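Tail fiber protein (Acinetobacter phage AM24, PDB 5W5P) probably serves as the trimeric tailspike with which the phage recognises, and may depolymerise, the capsular polysaccharide of its Acinetobacter host. Local coordinates at residues A[34-39]-A[53-58]; A[133-138]-A[163-168]; A[145-150]-A[171-176]; A[225-230]-A[254-259]. One frame throughout, in Å; residues are numbered along the deposited sequence.

Contact 1 (A[34-39]-A[53-58]); sequences NNSLKL and NGQTVY
The flat group that reaches across here is the carboxamide of Gln55. Its NE2 rests against Ser36 CB at 3.7 Å, coming in at a slant to the amide plane, while OE1 is hydrogen-bonded to Ile51 N. With CG anti to the backbone N (chi1 -179°) and the chain extended beyond it, Gln55 runs out far enough to meet the serine. The other side chains touch by carbon alone. Leu39 sends CD1 to Val57 CG2 at 3.6 Å, and Val57 CG1 lies 3.9 Å from Ser36 CB; Leu45 of helix 42-46 packs on both Leu39 and Val57. No direct hydrogen bond joins the segments, and two waters make the polar links. One gives a proton to Ser36 O at 2.6 Å and receives Tyr58 N at 3.0 Å. The other links Ser36 O, Leu39 N and Tyr58 O. Leu37 packs on its copies in both neighbouring subunits. Altogether this is a type I turn, Asn35 to Lys38, leaving helix 30-35 and docked through water on strand 56-59, outermost within this chain in a four-stranded antiparallel sheet, in the small region that precedes the parallel beta-helix of this trimeric tailspike.

Contact 2 (A[133-138]-A[163-168]); sequences YGRVWF and LMEICG
Arg135 folds back onto Glu165 because its chain bends at chi3 (65°), while Glu165 holds CG anti to its own backbone N (chi1 -169°) and stretches out to meet it. The guanidinium thus lies with one face on Glu165 CB and gives NH2 to OE1 of Glu165 in a salt bridge of 2.8 Å. Guanidinium and carboxylate planes are 68° apart, so the two groups are not paired flat. NH1 goes the other way, to Leu163 O at 2.7 Å; that oxygen is close to the guanidinium plane, though the donor stands well above the carbonyl plane. Beneath them runs a parallel ladder: Glu165 N to Gly134 O, Val136 N to Glu165 O at 3.0 Å, Cys167 N to Val136 O at 3.0 Å, and Phe138 N to Cys167 O. On the Arg135 face of the sheet, Cys167 SG comes in the ring plane to the edge of Trp137, 3.9 Å from CD1, and a bound zinc ion lies about 4 Å from the cysteine side chain. His105 stacks on Trp137. On the reverse face Val136 and Phe138 pack under helix 122-132, and strand 199-204 continues the parallel stack beyond strand 164-169, with Ile166 against Leu202 and Ile204.

Contact 3 (A[145-150]-A[171-176]); sequences FKMMTP and ARVWVY
Met147 and Val173 meet in the apolar centre, the selenium of Met147 (modelled as selenomethionine) lying 3.8 Å from Val173 CG1 as the two side chains pass at a slant. CG of Met147 stands anti to the carbonyl carbon (chi1 -59°), which brings it over Val173, and a bend at chi3 then turns the methyl end away. On the same face Phe145 offers its ring edge to Ala171, CE2 to CB at 4.1 Å, and meets Phe138 edge-to-face. Helix 122-132 closes over Met147 through Ser122 and Val125.

Between the faces runs a parallel ladder. Met147 N reaches Trp174 O at 2.9 Å and Tyr176 N reaches Met147 O at 2.9 Å. Phe145 N to Arg172 O is shorter, at 2.7 Å; Trp174 N also bonds to Phe145 O, though its refined length is too short to be taken literally.

On the Lys146 face, mixed chemistry takes over. The lysine lays CD against Tyr176 CE1 at 3.6 Å and sends NZ on to Thr118 O. Next to it, Arg172 rests its CD over the Trp174 ring at the rim, 3.2 Å above the plane; its head bonds to Ser144 and Gln211 and forms a salt bridge with Asp161 of the second subunit. Farther along, Met148 CG runs beside Tyr176 CB.

The ladder thus divides two chemistries: aliphatic and aromatic carbon faces the inside of the beta-helix, whereas long side chains on the outer face spend their carbons on aromatic rings and their charged ends on oxygens, one of them across the subunit boundary.

Contact 4 (A[225-230]-A[254-259]); sequences RLYNVN and TGYVQS
The carboxamide of Gln258 stacks over one face of the Tyr227 ring, the planes 20° apart, with NE2 near the rim at 3.6 Å from CE2. Gln258 CB covers the same ring by a CH-pi contact, 4.1 Å from the centroid. Gln258 CG is anti to the backbone N (chi1 167°), and the extended chain carries the amide across the ring. The Tyr256 side chain crosses that of Tyr227 at about a right angle, CE2 of Tyr256 against CZ of Tyr227 at 4.3 Å. Arg249 completes the group, making a cation-pi contact with Tyr256 and a hydrogen bond to the hydroxyl of Tyr227, which also bonds to Asp196.

Direct backbone bonding is sparse. Val229 N gives to Ser259 O at 3.0 Å, and a weaker CA-H...O contact joins Tyr227 CA to Gln258 O at 3.6 Å.

Water supplies the rest. One molecule accepts from Gln258 N at 3.0 Å and donates to Leu226 O, bridging strands 226-227 and 257-258. A second lies among Asn228 OD1, Gln258 OE1 and Ser259 OG.

Close packing marks the corner, where Asn228 and Ser259 both take positive phi and sit one above the other. Asn228 OD1 touches Ser259 CB at 3.3 Å; the amide nitrogen ND2 bonds to Glu290 of the third subunit, and Ser259 OG to Asn281.

Chemically, then, successive beta-helix coils are joined here by little continuous ladder. A flat amide on a ring, a water between strands and stacked corners with polar side chains keep them together, and Asn228 at the corner extends the contact to the third subunit.

Contact 1 stands apart, about 47 Å centre to centre from contact 4, in the region before the beta-helix; the other three lie in the beta-helix itself. Contacts 2 and 3 join the same two successive coils, and they touch where Phe138 packs against Phe145, Ala171 and Val173. Contact 4 joins coils further on. Contacts 1, 2 and 4 are buried, while contact 3 is partly open on its outer face. Unbroken parallel ladders dominate contacts 2 and 3, whereas contacts 1 and 4, at a turn and at corners, lean on bridging water. A salt bridge crosses between the segments in contact 2 alone; in contact 3 Arg172 pairs with an aspartate of another subunit.

Contact 1 (A[34-39]-A[53-58])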
# COMPACT_ATOMS: atom_id res chain seq x y z
N ASN A 34 -1.28 -61.03 -19.38
CA ASN A 34 -1.84 -60.14 -20.39
C ASN A 34 -2.98 -59.30 -19.82
O ASN A 34 -3.15 -58.14 -20.21
CB ASN A 34 -2.33 -60.94 -21.60
CG ASN A 34 -1.20 -61.59 -22.37
OD1 ASN A 34 -0.03 -61.40 -22.05
ND2 ASN A 34 -1.55 -62.36 -23.40
N ASN A 35 -3.76 -59.86 -18.90
CA ASN A 35 -4.93 -59.16 -18.38
C ASN A 35 -4.58 -57.88 -17.63
O ASN A 35 -5.43 -56.99 -17.52
CB ASN A 35 -5.74 -60.09 -17.47
CG ASN A 35 -6.54 -61.11 -18.26
OD1 ASN A 35 -6.73 -60.96 -19.47
ND2 ASN A 35 -7.02 -62.14 -17.57
N SER A 36 -3.35 -57.76 -17.12
CA SER A 36 -2.97 -56.56 -16.39
C SER A 36 -2.87 -55.33 -17.29
O SER A 36 -2.75 -54.21 -16.77
CB SER A 36 -1.65 -56.77 -15.65
OG SER A 36 -0.68 -57.34 -16.50
N LEU A 37 -2.91 -55.50 -18.61
CA LEU A 37 -2.94 -54.39 -19.56
C LEU A 37 -4.35 -54.11 -20.06
O LEU A 37 -4.52 -53.26 -20.95
CB LEU A 37 -2.03 -54.69 -20.75
CG LEU A 37 -0.69 -55.36 -20.45
CD1 LEU A 37 0.02 -55.73 -21.74
CD2 LEU A 37 0.19 -54.44 -19.60
N LYS A 38 -5.36 -54.81 -19.53
CA LYS A 38 -6.74 -54.67 -19.98
C LYS A 38 -7.65 -54.13 -18.88
O LYS A 38 -8.87 -54.29 -18.97
CB LYS A 38 -7.28 -56.02 -20.47
CG LYS A 38 -6.37 -56.76 -21.44
CD LYS A 38 -6.91 -58.16 -21.69
CE LYS A 38 -6.42 -58.72 -23.01
NZ LYS A 38 -7.16 -59.96 -23.38
N LEU A 39 -7.08 -53.50 -17.86
CA LEU A 39 -7.84 -53.00 -16.71
C LEU A 39 -8.39 -51.62 -17.04
O LEU A 39 -7.74 -50.59 -16.81
CB LEU A 39 -6.97 -52.98 -15.46
CG LEU A 39 -6.34 -54.31 -15.08
CD1 LEU A 39 -5.44 -54.15 -13.87
CD2 LEU A 39 -7.42 -55.34 -14.79
N ASN A 53 3.98 -59.72 -5.89
CA ASN A 53 3.74 -58.87 -4.74
C ASN A 53 4.27 -57.47 -5.02
O ASN A 53 5.41 -57.30 -5.48
CB ASN A 53 4.41 -59.45 -3.50
CG ASN A 53 3.70 -60.69 -2.98
OD1 ASN A 53 2.78 -61.21 -3.63
ND2 ASN A 53 4.13 -61.18 -1.82
N GLY A 54 3.45 -56.46 -4.75
CA GLY A 54 3.83 -55.09 -5.04
C GLY A 54 3.73 -54.70 -6.50
O GLY A 54 4.38 -53.75 -6.92
N GLN A 55 2.93 -55.42 -7.28
CA GLN A 55 2.77 -55.10 -8.69
C GLN A 55 2.03 -53.78 -8.84
O GLN A 55 1.08 -53.50 -8.10
CB GLN A 55 2.02 -56.22 -9.42
CG GLN A 55 1.83 -55.99 -10.91
CD GLN A 55 0.82 -56.95 -11.52
OE1 GLN A 55 0.05 -57.59 -10.81
NE2 GLN A 55 0.81 -57.04 -12.85
N THR A 56 2.46 -52.96 -9.79
CA THR A 56 1.75 -51.74 -10.15
C THR A 56 1.09 -51.93 -11.50
O THR A 56 1.76 -52.29 -12.48
CB THR A 56 2.69 -50.53 -10.18
OG1 THR A 56 3.44 -50.46 -8.96
CG2 THR A 56 1.88 -49.25 -10.34
N VAL A 57 -0.22 -51.71 -11.55
CA VAL A 57 -1.00 -51.77 -12.78
C VAL A 57 -1.69 -50.43 -12.97
O VAL A 57 -1.86 -49.64 -12.04
CB VAL A 57 -2.03 -52.92 -12.76
CG1 VAL A 57 -1.33 -54.27 -12.65
CG2 VAL A 57 -3.02 -52.72 -11.62
N TYR A 58 -2.11 -50.19 -14.20
CA TYR A 58 -2.81 -48.96 -14.55
C TYR A 58 -4.29 -49.25 -14.78
O TYR A 58 -4.63 -50.14 -15.57
CB TYR A 58 -2.20 -48.31 -15.80
CG TYR A 58 -2.97 -47.12 -16.28
CD1 TYR A 58 -3.85 -47.22 -17.35
CD2 TYR A 58 -2.84 -45.88 -15.66
CE1 TYR A 58 -4.57 -46.14 -17.79
CE2 TYR A 58 -3.57 -44.78 -16.10
CZ TYR A 58 -4.43 -44.93 -17.16
OH TYR A 58 -5.16 -43.85 -17.62
O HOH W 1 -1.12 -52.22 -16.22
O HOH W 2 -4.67 -52.16 -17.50

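Contact 2 (A[133-138]-A[163-168])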
# COMPACT_ATOMS: atom_id res chain seq x y z
N TYR A 133 -5.38 -34.33 3.75
CA TYR A 133 -5.20 -33.34 4.82
C TYR A 133 -5.63 -31.96 4.36
O TYR A 133 -5.00 -30.95 4.68
CB TYR A 133 -3.76 -33.34 5.35
CG TYR A 133 -3.30 -34.67 5.89
CD1 TYR A 133 -2.64 -35.58 5.07
CD2 TYR A 133 -3.53 -35.02 7.22
CE1 TYR A 133 -2.22 -36.80 5.56
CE2 TYR A 133 -3.11 -36.25 7.71
CZ TYR A 133 -2.46 -37.14 6.88
OH TYR A 133 -2.03 -38.37 7.34
N GLY A 134 -6.71 -31.91 3.59
CA GLY A 134 -7.24 -30.64 3.11
C GLY A 134 -6.48 -30.02 1.96
O GLY A 134 -6.19 -28.82 1.99
N ARG A 135 -6.13 -30.81 0.95
CA ARG A 135 -5.42 -30.28 -0.22
C ARG A 135 -6.07 -30.88 -1.46
O ARG A 135 -5.69 -31.96 -1.92
CB ARG A 135 -3.93 -30.57 -0.14
CG ARG A 135 -3.27 -29.92 1.07
CD ARG A 135 -1.76 -29.91 0.98
NE ARG A 135 -1.25 -29.10 -0.12
CZ ARG A 135 -1.10 -27.78 -0.06
NH1 ARG A 135 -1.44 -27.12 1.03
NH2 ARG A 135 -0.62 -27.12 -1.11
N VAL A 136 -7.05 -30.17 -2.01
CA VAL A 136 -7.91 -30.69 -3.07
C VAL A 136 -7.66 -29.90 -4.35
O VAL A 136 -7.43 -28.69 -4.31
CB VAL A 136 -9.38 -30.62 -2.63
CG1 VAL A 136 -10.29 -31.29 -3.65
CG2 VAL A 136 -9.53 -31.29 -1.29
N TRP A 137 -7.70 -30.60 -5.48
CA TRP A 137 -7.40 -30.03 -6.79
C TRP A 137 -8.43 -30.55 -7.78
O TRP A 137 -8.65 -31.76 -7.87
CB TRP A 137 -5.97 -30.41 -7.21
CG TRP A 137 -5.55 -30.12 -8.64
CD1 TRP A 137 -4.98 -28.97 -9.12
CD2 TRP A 137 -5.64 -31.02 -9.76
NE1 TRP A 137 -4.72 -29.10 -10.47
CE2 TRP A 137 -5.11 -30.34 -10.88
CE3 TRP A 137 -6.10 -32.33 -9.92
CZ2 TRP A 137 -5.04 -30.93 -12.15
CZ3 TRP A 137 -6.03 -32.91 -11.17
CH2 TRP A 137 -5.51 -32.21 -12.27
N PHE A 138 -9.06 -29.64 -8.52
CA PHE A 138 -10.26 -29.96 -9.28
C PHE A 138 -10.01 -30.18 -10.77
O PHE A 138 -10.95 -30.53 -11.49
CB PHE A 138 -11.31 -28.87 -9.09
CG PHE A 138 -12.00 -28.91 -7.76
CD1 PHE A 138 -11.43 -28.31 -6.64
CD2 PHE A 138 -13.22 -29.55 -7.62
CE1 PHE A 138 -12.07 -28.35 -5.41
CE2 PHE A 138 -13.87 -29.59 -6.39
CZ PHE A 138 -13.29 -28.99 -5.29
N LEU A 163 -1.20 -26.77 6.41
CA LEU A 163 -1.44 -25.75 5.39
C LEU A 163 -2.38 -26.35 4.36
O LEU A 163 -2.01 -27.28 3.65
CB LEU A 163 -0.14 -25.28 4.75
CG LEU A 163 -0.28 -24.28 3.61
CD1 LEU A 163 -0.58 -22.92 4.20
CD2 LEU A 163 0.99 -24.19 2.77
N MSE A 164 -3.58 -25.81 4.27
CA MSE A 164 -4.59 -26.41 3.41
C MSE A 164 -4.81 -25.58 2.15
O MSE A 164 -4.62 -24.36 2.16
CB MSE A 164 -5.89 -26.59 4.19
CG MSE A 164 -5.67 -27.30 5.52
SE MSE A 164 -7.25 -27.45 6.68
CE MSE A 164 -7.56 -25.56 7.08
N GLU A 165 -5.21 -26.24 1.06
CA GLU A 165 -5.41 -25.56 -0.21
C GLU A 165 -6.59 -26.15 -0.96
O GLU A 165 -6.80 -27.36 -0.93
CB GLU A 165 -4.14 -25.62 -1.08
CG GLU A 165 -4.18 -24.70 -2.30
CD GLU A 165 -2.79 -24.30 -2.79
OE1 GLU A 165 -1.82 -25.04 -2.50
OE2 GLU A 165 -2.67 -23.26 -3.47
N ILE A 166 -7.35 -25.28 -1.62
CA ILE A 166 -8.42 -25.68 -2.53
C ILE A 166 -8.13 -24.96 -3.84
O ILE A 166 -8.30 -23.74 -3.94
CB ILE A 166 -9.81 -25.31 -1.99
CG1 ILE A 166 -10.12 -26.11 -0.73
CG2 ILE A 166 -10.88 -25.55 -3.05
CD1 ILE A 166 -11.12 -25.43 0.15
N CYS A 167 -7.67 -25.71 -4.84
CA CYS A 167 -7.12 -25.10 -6.04
C CYS A 167 -7.54 -25.94 -7.25
O CYS A 167 -8.30 -26.90 -7.13
CB CYS A 167 -5.60 -24.98 -5.93
SG CYS A 167 -4.74 -26.59 -6.00
N GLY A 168 -7.03 -25.58 -8.41
CA GLY A 168 -7.38 -26.29 -9.62
C GLY A 168 -6.52 -25.84 -10.78
O GLY A 168 -5.60 -25.03 -10.63

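Contact 3 (A[145-150]-A[171-176])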
# COMPACT_ATOMS: atom_id res chain seq x y z
N PHE A 145 -17.91 -28.92 -11.91
CA PHE A 145 -18.48 -29.63 -10.77
C PHE A 145 -19.64 -28.84 -10.17
O PHE A 145 -19.78 -27.63 -10.40
CB PHE A 145 -17.42 -29.90 -9.71
CG PHE A 145 -16.23 -30.68 -10.21
CD1 PHE A 145 -16.21 -32.06 -10.13
CD2 PHE A 145 -15.14 -30.02 -10.77
CE1 PHE A 145 -15.12 -32.78 -10.60
CE2 PHE A 145 -14.05 -30.73 -11.23
CZ PHE A 145 -14.04 -32.12 -11.15
N LYS A 146 -20.48 -29.53 -9.41
CA LYS A 146 -21.58 -28.90 -8.69
C LYS A 146 -21.51 -29.33 -7.24
O LYS A 146 -21.57 -30.53 -6.93
CB LYS A 146 -22.93 -29.27 -9.29
CG LYS A 146 -24.11 -28.83 -8.44
CD LYS A 146 -25.35 -28.63 -9.28
CE LYS A 146 -26.06 -29.94 -9.52
NZ LYS A 146 -27.23 -29.79 -10.44
N MSE A 147 -21.39 -28.36 -6.34
CA MSE A 147 -21.40 -28.63 -4.90
C MSE A 147 -22.59 -27.96 -4.23
O MSE A 147 -22.81 -26.75 -4.37
CB MSE A 147 -20.09 -28.16 -4.26
CG MSE A 147 -18.85 -28.82 -4.83
SE MSE A 147 -17.20 -28.11 -4.08
CE MSE A 147 -17.57 -28.40 -2.19
N MSE A 148 -23.38 -28.75 -3.49
CA MSE A 148 -24.58 -28.24 -2.85
C MSE A 148 -24.63 -28.54 -1.36
O MSE A 148 -25.61 -28.23 -0.68
CB MSE A 148 -25.82 -28.82 -3.52
CG MSE A 148 -25.75 -28.86 -5.03
SE MSE A 148 -27.29 -29.77 -5.77
CE MSE A 148 -28.67 -28.49 -5.23
N THR A 149 -23.57 -29.17 -0.85
CA THR A 149 -23.49 -29.56 0.55
C THR A 149 -22.16 -29.05 1.09
O THR A 149 -21.12 -29.22 0.43
CB THR A 149 -23.57 -31.09 0.71
OG1 THR A 149 -24.74 -31.57 0.02
CG2 THR A 149 -23.64 -31.48 2.18
N PRO A 150 -22.16 -28.39 2.25
CA PRO A 150 -20.89 -27.88 2.79
C PRO A 150 -19.89 -29.01 2.98
O PRO A 150 -20.23 -30.10 3.46
CB PRO A 150 -21.30 -27.24 4.12
CG PRO A 150 -22.74 -26.89 3.93
CD PRO A 150 -23.31 -27.98 3.07
N ALA A 171 -10.67 -25.73 -13.71
CA ALA A 171 -11.99 -26.33 -13.57
C ALA A 171 -13.00 -25.31 -13.05
O ALA A 171 -12.65 -24.26 -12.49
CB ALA A 171 -11.92 -27.53 -12.62
N ARG A 172 -14.27 -25.63 -13.25
CA ARG A 172 -15.37 -24.81 -12.76
C ARG A 172 -16.12 -25.55 -11.66
O ARG A 172 -16.30 -26.77 -11.73
CB ARG A 172 -16.34 -24.46 -13.90
CG ARG A 172 -17.57 -23.70 -13.45
CD ARG A 172 -18.72 -23.91 -14.40
NE ARG A 172 -18.67 -22.96 -15.50
CZ ARG A 172 -18.75 -23.30 -16.79
NH1 ARG A 172 -18.89 -24.57 -17.13
NH2 ARG A 172 -18.69 -22.36 -17.72
N VAL A 173 -16.54 -24.81 -10.64
CA VAL A 173 -17.33 -25.35 -9.54
C VAL A 173 -18.61 -24.54 -9.46
O VAL A 173 -18.57 -23.34 -9.14
CB VAL A 173 -16.57 -25.32 -8.20
CG1 VAL A 173 -17.47 -25.79 -7.06
CG2 VAL A 173 -15.31 -26.16 -8.28
N TRP A 174 -19.74 -25.17 -9.76
CA TRP A 174 -21.04 -24.56 -9.51
C TRP A 174 -21.35 -24.63 -8.03
O TRP A 174 -21.27 -25.70 -7.42
CB TRP A 174 -22.14 -25.26 -10.31
CG TRP A 174 -22.01 -25.12 -11.78
CD1 TRP A 174 -21.45 -26.02 -12.65
CD2 TRP A 174 -22.47 -24.03 -12.59
NE1 TRP A 174 -21.52 -25.55 -13.93
CE2 TRP A 174 -22.15 -24.33 -13.93
CE3 TRP A 174 -23.13 -22.83 -12.30
CZ2 TRP A 174 -22.46 -23.48 -14.98
CZ3 TRP A 174 -23.43 -21.98 -13.35
CH2 TRP A 174 -23.10 -22.31 -14.67
N VAL A 175 -21.71 -23.49 -7.44
CA VAL A 175 -21.88 -23.37 -6.00
C VAL A 175 -23.36 -23.22 -5.68
O VAL A 175 -24.06 -22.40 -6.28
CB VAL A 175 -21.08 -22.18 -5.45
CG1 VAL A 175 -21.13 -22.17 -3.93
CG2 VAL A 175 -19.64 -22.23 -5.95
N TYR A 176 -23.83 -24.02 -4.72
CA TYR A 176 -25.22 -23.97 -4.24
C TYR A 176 -25.18 -24.10 -2.72
O TYR A 176 -25.17 -25.21 -2.19
CB TYR A 176 -26.07 -25.07 -4.88
CG TYR A 176 -26.34 -24.86 -6.35
CD1 TYR A 176 -25.45 -25.32 -7.31
CD2 TYR A 176 -27.49 -24.21 -6.78
CE1 TYR A 176 -25.69 -25.14 -8.65
CE2 TYR A 176 -27.73 -24.02 -8.13
CZ TYR A 176 -26.83 -24.49 -9.06
OH TYR A 176 -27.06 -24.30 -10.40

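Contact 4 (A[225-230]-A[254-259])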
# COMPACT_ATOMS: atom_id res chain seq x y z
N ARG A 225 -16.46 -20.10 10.20
CA ARG A 225 -15.67 -21.26 10.58
C ARG A 225 -14.30 -21.33 9.92
O ARG A 225 -13.49 -22.18 10.31
CB ARG A 225 -16.42 -22.56 10.25
CG ARG A 225 -17.85 -22.58 10.71
CD ARG A 225 -17.99 -22.24 12.19
NE ARG A 225 -19.36 -22.36 12.66
CZ ARG A 225 -19.74 -22.14 13.92
NH1 ARG A 225 -18.85 -21.77 14.83
NH2 ARG A 225 -21.02 -22.26 14.26
N LEU A 226 -14.00 -20.46 8.95
CA LEU A 226 -12.74 -20.47 8.23
C LEU A 226 -12.02 -19.16 8.50
O LEU A 226 -12.45 -18.10 8.04
CB LEU A 226 -12.97 -20.68 6.73
CG LEU A 226 -13.56 -22.05 6.37
CD1 LEU A 226 -13.62 -22.27 4.86
CD2 LEU A 226 -12.76 -23.15 7.05
N TYR A 227 -10.92 -19.23 9.26
CA TYR A 227 -10.08 -18.08 9.57
C TYR A 227 -8.74 -18.22 8.86
O TYR A 227 -8.37 -19.31 8.40
CB TYR A 227 -9.84 -17.95 11.08
CG TYR A 227 -11.09 -17.83 11.93
CD1 TYR A 227 -12.30 -17.43 11.38
CD2 TYR A 227 -11.04 -18.11 13.30
CE1 TYR A 227 -13.44 -17.32 12.16
CE2 TYR A 227 -12.18 -18.00 14.09
CZ TYR A 227 -13.37 -17.61 13.51
OH TYR A 227 -14.50 -17.49 14.28
N ASN A 228 -8.01 -17.11 8.79
CA ASN A 228 -6.70 -17.05 8.15
C ASN A 228 -6.77 -17.62 6.73
O ASN A 228 -6.13 -18.62 6.40
CB ASN A 228 -5.65 -17.77 9.00
CG ASN A 228 -5.40 -17.10 10.34
OD1 ASN A 228 -6.25 -16.37 10.85
ND2 ASN A 228 -4.24 -17.37 10.93
N VAL A 229 -7.56 -16.95 5.90
CA VAL A 229 -7.88 -17.42 4.56
C VAL A 229 -7.25 -16.47 3.54
O VAL A 229 -7.47 -15.26 3.59
CB VAL A 229 -9.40 -17.51 4.34
CG1 VAL A 229 -9.71 -18.11 2.97
CG2 VAL A 229 -10.04 -18.33 5.45
N ASN A 230 -6.49 -17.04 2.60
CA ASN A 230 -5.98 -16.31 1.44
C ASN A 230 -6.80 -16.75 0.23
O ASN A 230 -6.64 -17.87 -0.27
CB ASN A 230 -4.50 -16.59 1.23
CG ASN A 230 -3.61 -15.74 2.12
OD1 ASN A 230 -3.93 -14.59 2.42
ND2 ASN A 230 -2.49 -16.30 2.56
N THR A 254 -23.34 -10.97 16.60
CA THR A 254 -23.59 -11.31 15.21
C THR A 254 -22.45 -12.19 14.71
O THR A 254 -21.45 -12.40 15.41
CB THR A 254 -23.70 -10.06 14.32
OG1 THR A 254 -22.41 -9.45 14.19
CG2 THR A 254 -24.67 -9.06 14.91
N GLY A 255 -22.60 -12.71 13.50
CA GLY A 255 -21.48 -13.36 12.85
C GLY A 255 -20.37 -12.38 12.54
O GLY A 255 -20.54 -11.17 12.54
N TYR A 256 -19.18 -12.93 12.28
CA TYR A 256 -18.05 -12.09 11.93
C TYR A 256 -17.05 -12.89 11.11
O TYR A 256 -17.03 -14.12 11.13
CB TYR A 256 -17.37 -11.51 13.18
CG TYR A 256 -16.80 -12.52 14.13
CD1 TYR A 256 -17.59 -13.08 15.14
CD2 TYR A 256 -15.47 -12.91 14.05
CE1 TYR A 256 -17.07 -14.00 16.02
CE2 TYR A 256 -14.94 -13.84 14.93
CZ TYR A 256 -15.74 -14.37 15.92
OH TYR A 256 -15.22 -15.29 16.80
N VAL A 257 -16.21 -12.15 10.38
CA VAL A 257 -15.10 -12.72 9.63
C VAL A 257 -13.81 -12.34 10.35
O VAL A 257 -13.73 -11.29 11.01
CB VAL A 257 -15.10 -12.25 8.16
CG1 VAL A 257 -16.42 -12.62 7.48
CG2 VAL A 257 -14.84 -10.76 8.07
N GLN A 258 -12.80 -13.19 10.23
CA GLN A 258 -11.55 -12.96 10.94
C GLN A 258 -10.38 -13.36 10.05
O GLN A 258 -10.29 -14.52 9.64
CB GLN A 258 -11.53 -13.72 12.27
CG GLN A 258 -10.17 -13.79 12.92
CD GLN A 258 -10.19 -14.58 14.21
OE1 GLN A 258 -9.17 -15.13 14.62
NE2 GLN A 258 -11.34 -14.62 14.87
N SER A 259 -9.50 -12.41 9.76
CA SER A 259 -8.29 -12.63 8.98
C SER A 259 -8.60 -13.30 7.64
O SER A 259 -8.26 -14.45 7.39
CB SER A 259 -7.28 -13.46 9.78
OG SER A 259 -6.77 -12.73 10.89
O HOH W 3 -13.80 -15.56 8.75
O HOH W 4 -6.70 -14.80 13.20